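Local coordinates for uncharacterized protein (Bacteroides eggerthii DSM 20697, PDB 4ECO) that is of unknown function but, as a leucine-rich repeat protein, probably binds other proteins through its curved solenoid of repeats, at residues A[477-481]-A[482-486]; A[528-531]-A[532-535]. All blocks are in the same frame, centred on the assembly; numbering follows the deposited sequence.

Overall arrangement
Interaction 1 (477-486) and interaction 2 (528-535) follow one another along the chain, the first closing before the second opens, and both are local contacts on a single continuous stretch. Their centres lie about 18 Å apart and their nearest atoms about 9 Å apart, so they do not touch. Each sits in a connection between successive parallel strands of the leucine-rich repeat solenoid: interaction 1 between strands 461-463 and 492-494, interaction 2 between 517-519 and 540-542. The first is a short surface hairpin, the second a partly buried 3-10 turn, so these two connections differ in structure. Both reach the intervening connection, between strands 492-494 and 517-519: N483 ND2 bonds T510 O, and N534 OD1 bonds A509 N.

Interaction 1 (A[477-481]-A[482-486]); sequences LKDEN and ENFKN
D479 and E482 face each other as an antiparallel hydrogen-bonded pair, their CA atoms 5.2 Å apart, and a type I turn from D479 to E482 reverses the chain. Two backbone bonds close it: D479 N to E482 O at 3.0 Å, and E482 N to D479 O at 3.2 Å. K478 curls forward over the turn, its bend at chi4 (74°) bringing NZ above the carbonyl planes of D479 and E480 rather than onto their lone pairs. D479 O is thereby gripped from opposite faces of its plane, by K478 NZ and by E482 N; the lysine also bonds N475. The amide of N483 turns OD1 toward the aliphatic part of K478, obliquely to it, while ND2 bonds T510 O.

This short, weakly bonded hairpin belongs to the connection between strands 461-463 and 492-494 of the leucine-rich repeat solenoid. Where the hairpin opens, the F484 ring lies against the incoming strand: K478 CA sits over one face, 4.0 Å from the ring centroid, a CH-pi contact. The D479 carboxylate stands at the ring edge, its plane 85° from the ring, with OD1 3.4 Å from F484 CZ. The ring also packs on F453 of helix 451-454. Replacing F484 by alanine removes the ring and would probably open a gap between the hairpin and F453, with K478 CA losing its CH-pi partner. Across the hairpin, D479 OD2 and E482 OE2 come within 3.7 Å, a like-charge approach probably eased by the salt bridge from D479 OD1 to K450.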
loop_
_atom_site.group_PDB
_atom_site.type_symbol
_atom_site.label_atom_id
_atom_site.label_comp_id
_atom_site.label_asym_id
_atom_site.label_seq_id
_atom_site.Cartn_x
_atom_site.Cartn_y
_atom_site.Cartn_z
ATOM N N LEU A 477 0.426 -5.771 -31.362
ATOM C CA LEU A 477 -0.103 -4.497 -30.860
ATOM C C LEU A 477 -1.162 -3.923 -31.811
ATOM O O LEU A 477 -1.724 -2.838 -31.576
ATOM C CB LEU A 477 1.034 -3.498 -30.664
ATOM C CG LEU A 477 1.983 -3.829 -29.544
ATOM C CD1 LEU A 477 3.334 -3.229 -29.802
ATOM C CD2 LEU A 477 1.426 -3.369 -28.220
ATOM N N LYS A 478 -1.432 -4.673 -32.885
ATOM C CA LYS A 478 -2.398 -4.303 -33.906
ATOM C C LYS A 478 -2.910 -5.559 -34.629
ATOM O O LYS A 478 -2.396 -6.664 -34.398
ATOM C CB LYS A 478 -1.769 -3.299 -34.902
ATOM C CG LYS A 478 -0.641 -3.840 -35.796
ATOM C CD LYS A 478 -0.586 -3.001 -37.082
ATOM C CE LYS A 478 0.247 -3.570 -38.204
ATOM N NZ LYS A 478 -0.382 -4.724 -38.911
ATOM N N ASP A 479 -3.964 -5.379 -35.457
ATOM C CA ASP A 479 -4.496 -6.375 -36.401
ATOM C C ASP A 479 -3.866 -6.046 -37.755
ATOM O O ASP A 479 -3.450 -4.906 -37.954
ATOM C CB ASP A 479 -6.044 -6.392 -36.434
ATOM C CG ASP A 479 -6.744 -7.050 -35.242
ATOM O OD1 ASP A 479 -6.066 -7.770 -34.463
ATOM O OD2 ASP A 479 -7.972 -6.878 -35.112
ATOM N N GLU A 480 -3.747 -7.024 -38.657
ATOM C CA GLU A 480 -3.073 -6.882 -39.959
ATOM C C GLU A 480 -3.325 -5.536 -40.659
ATOM O O GLU A 480 -2.344 -4.925 -41.105
ATOM C CB GLU A 480 -3.453 -8.015 -40.933
ATOM C CG GLU A 480 -2.552 -8.095 -42.159
ATOM C CD GLU A 480 -1.086 -8.424 -41.918
ATOM O OE1 GLU A 480 -0.812 -9.432 -41.227
ATOM O OE2 GLU A 480 -0.213 -7.706 -42.461
ATOM N N ASN A 481 -4.589 -5.080 -40.776
ATOM C CA ASN A 481 -4.818 -3.844 -41.521
ATOM C C ASN A 481 -5.540 -2.765 -40.685
ATOM O O ASN A 481 -6.053 -1.787 -41.252
ATOM C CB ASN A 481 -5.604 -4.152 -42.809
ATOM C CG ASN A 481 -4.932 -5.177 -43.704
ATOM O OD1 ASN A 481 -5.416 -6.312 -43.856
ATOM N ND2 ASN A 481 -3.787 -4.815 -44.291
ATOM N N GLU A 482 -5.501 -2.885 -39.353
ATOM C CA GLU A 482 -6.133 -1.889 -38.493
ATOM C C GLU A 482 -5.429 -1.809 -37.131
ATOM O O GLU A 482 -5.057 -2.834 -36.549
ATOM C CB GLU A 482 -7.651 -2.170 -38.328
ATOM C CG GLU A 482 -8.080 -3.377 -37.497
ATOM C CD GLU A 482 -8.969 -4.411 -38.174
ATOM O OE1 GLU A 482 -8.691 -4.788 -39.338
ATOM O OE2 GLU A 482 -9.908 -4.895 -37.503
ATOM N N ASN A 483 -5.218 -0.574 -36.648
ATOM C CA ASN A 483 -4.621 -0.316 -35.331
ATOM C C ASN A 483 -5.696 -0.307 -34.281
ATOM O O ASN A 483 -6.864 -0.141 -34.626
ATOM C CB ASN A 483 -3.870 1.010 -35.305
ATOM C CG ASN A 483 -2.441 0.935 -35.730
ATOM O OD1 ASN A 483 -1.717 0.016 -35.379
ATOM N ND2 ASN A 483 -1.982 1.958 -36.423
ATOM N N PHE A 484 -5.339 -0.472 -33.009
ATOM C CA PHE A 484 -6.383 -0.447 -31.985
ATOM C C PHE A 484 -6.602 0.985 -31.496
ATOM O O PHE A 484 -5.716 1.841 -31.631
ATOM C CB PHE A 484 -6.073 -1.397 -30.820
ATOM C CG PHE A 484 -5.841 -2.829 -31.238
ATOM C CD1 PHE A 484 -6.736 -3.482 -32.084
ATOM C CD2 PHE A 484 -4.734 -3.531 -30.779
ATOM C CE1 PHE A 484 -6.517 -4.804 -32.477
ATOM C CE2 PHE A 484 -4.523 -4.856 -31.158
ATOM C CZ PHE A 484 -5.412 -5.483 -32.011
ATOM N N LYS A 485 -7.799 1.233 -30.952
ATOM C CA LYS A 485 -8.276 2.523 -30.465
ATOM C C LYS A 485 -7.221 3.297 -29.632
ATOM O O LYS A 485 -7.037 4.490 -29.891
ATOM C CB LYS A 485 -9.554 2.331 -29.610
ATOM C CG LYS A 485 -10.167 3.631 -29.069
ATOM C CD LYS A 485 -11.229 3.421 -27.978
ATOM C CE LYS A 485 -11.881 4.733 -27.575
ATOM N NZ LYS A 485 -11.485 5.202 -26.211
ATOM N N ASN A 486 -6.547 2.653 -28.662
ATOM C CA ASN A 486 -5.694 3.396 -27.747
ATOM C C ASN A 486 -4.195 3.039 -27.742
ATOM O O ASN A 486 -3.485 3.579 -26.892
ATOM C CB ASN A 486 -6.223 3.183 -26.321
ATOM C CG ASN A 486 -7.466 3.971 -26.012
ATOM O OD1 ASN A 486 -7.611 5.135 -26.398
ATOM N ND2 ASN A 486 -8.361 3.382 -25.246
#

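Interaction 2 (A[528-531]-A[532-535]); sequences FPTQ and PLNS
T530 and Q531 pass their carbonyls to the backbone three residues on, giving a 3-10 turn: L533 N bonds T530 O at 2.9 Å and N534 N bonds Q531 O at 3.2 Å. P529, just before it, is the centre of an inverse gamma turn. P532 has no N-H to give, and its ring is set beside the Q531 side chain, the two pointing the same way. CB and CG of L533 lie alongside the T530 carbonyl. With CG of L533 beside the backbone N (chi1 -54°), its CD1 reaches past T530 to F528, 4.0 Å from CE1. The F528 and L533 side chains cross at about a right angle in this apolar contact. N534 leads its side chain away from the turn, and OD1 accepts from A509 N, in the loop between strands 492-494 and 517-519, which ties the turn to the preceding connection. The whole segment lies in the loop between strands 517-519 and 540-542, where F528, P532 and L533 all pack against F541 of strand 540-542, the F528 and F541 ring planes lying about 25° apart.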
loop_
_atom_site.group_PDB
_atom_site.type_symbol
_atom_site.label_atom_id
_atom_site.label_comp_id
_atom_site.label_asym_id
_atom_site.label_seq_id
_atom_site.Cartn_x
_atom_site.Cartn_y
_atom_site.Cartn_z
ATOM N N PHE A 528 19.979 -6.091 -34.416
ATOM C CA PHE A 528 19.434 -4.939 -33.716
ATOM C C PHE A 528 17.938 -4.668 -34.036
ATOM O O PHE A 528 17.581 -4.449 -35.196
ATOM C CB PHE A 528 20.248 -3.670 -34.010
ATOM C CG PHE A 528 20.119 -2.646 -32.898
ATOM C CD1 PHE A 528 18.985 -1.845 -32.794
ATOM C CD2 PHE A 528 21.105 -2.527 -31.924
ATOM C CE1 PHE A 528 18.842 -0.951 -31.736
ATOM C CE2 PHE A 528 20.963 -1.635 -30.878
ATOM C CZ PHE A 528 19.843 -0.841 -30.800
ATOM N N PRO A 529 17.064 -4.620 -32.993
ATOM C CA PRO A 529 15.652 -4.272 -33.236
ATOM C C PRO A 529 15.539 -2.760 -33.468
ATOM O O PRO A 529 15.404 -1.966 -32.530
ATOM C CB PRO A 529 14.943 -4.743 -31.961
ATOM C CG PRO A 529 15.985 -4.655 -30.899
ATOM C CD PRO A 529 17.330 -4.828 -31.550
ATOM N N THR A 530 15.672 -2.362 -34.731
ATOM C CA THR A 530 15.671 -0.953 -35.094
ATOM C C THR A 530 14.252 -0.355 -35.109
ATOM O O THR A 530 14.128 0.867 -35.078
ATOM C CB THR A 530 16.351 -0.769 -36.472
ATOM O OG1 THR A 530 15.701 -1.595 -37.442
ATOM C CG2 THR A 530 17.845 -1.102 -36.453
ATOM N N GLN A 531 13.193 -1.193 -35.177
ATOM C CA GLN A 531 11.791 -0.761 -35.305
ATOM C C GLN A 531 11.403 0.329 -34.273
ATOM O O GLN A 531 10.844 1.338 -34.717
ATOM C CB GLN A 531 10.799 -1.936 -35.214
ATOM C CG GLN A 531 11.038 -3.050 -36.215
ATOM C CD GLN A 531 11.877 -4.178 -35.669
ATOM O OE1 GLN A 531 12.832 -3.979 -34.912
ATOM N NE2 GLN A 531 11.562 -5.404 -36.076
ATOM N N PRO A 532 11.705 0.214 -32.943
ATOM C CA PRO A 532 11.294 1.289 -32.013
ATOM C C PRO A 532 12.031 2.625 -32.242
ATOM O O PRO A 532 11.612 3.644 -31.678
ATOM C CB PRO A 532 11.633 0.714 -30.621
ATOM C CG PRO A 532 11.765 -0.758 -30.817
ATOM C CD PRO A 532 12.326 -0.904 -32.199
ATOM N N LEU A 533 13.074 2.643 -33.093
ATOM C CA LEU A 533 13.844 3.866 -33.388
ATOM C C LEU A 533 13.135 4.775 -34.407
ATOM O O LEU A 533 13.575 5.899 -34.605
ATOM C CB LEU A 533 15.265 3.534 -33.889
ATOM C CG LEU A 533 16.075 2.626 -32.977
ATOM C CD1 LEU A 533 17.406 2.271 -33.609
ATOM C CD2 LEU A 533 16.231 3.227 -31.595
ATOM N N ASN A 534 12.017 4.313 -35.002
ATOM C CA ASN A 534 11.206 5.042 -36.002
ATOM C C ASN A 534 10.431 6.207 -35.354
ATOM O O ASN A 534 10.030 7.144 -36.036
ATOM C CB ASN A 534 10.225 4.067 -36.680
ATOM C CG ASN A 534 9.569 4.587 -37.936
ATOM O OD1 ASN A 534 8.337 4.579 -38.078
ATOM N ND2 ASN A 534 10.376 5.036 -38.886
ATOM N N SER A 535 10.237 6.149 -34.040
ATOM C CA SER A 535 9.547 7.169 -33.269
ATOM C C SER A 535 10.330 8.492 -33.255
ATOM O O SER A 535 11.565 8.507 -33.074
ATOM C CB SER A 535 9.333 6.677 -31.843
ATOM O OG SER A 535 8.887 7.733 -31.012
#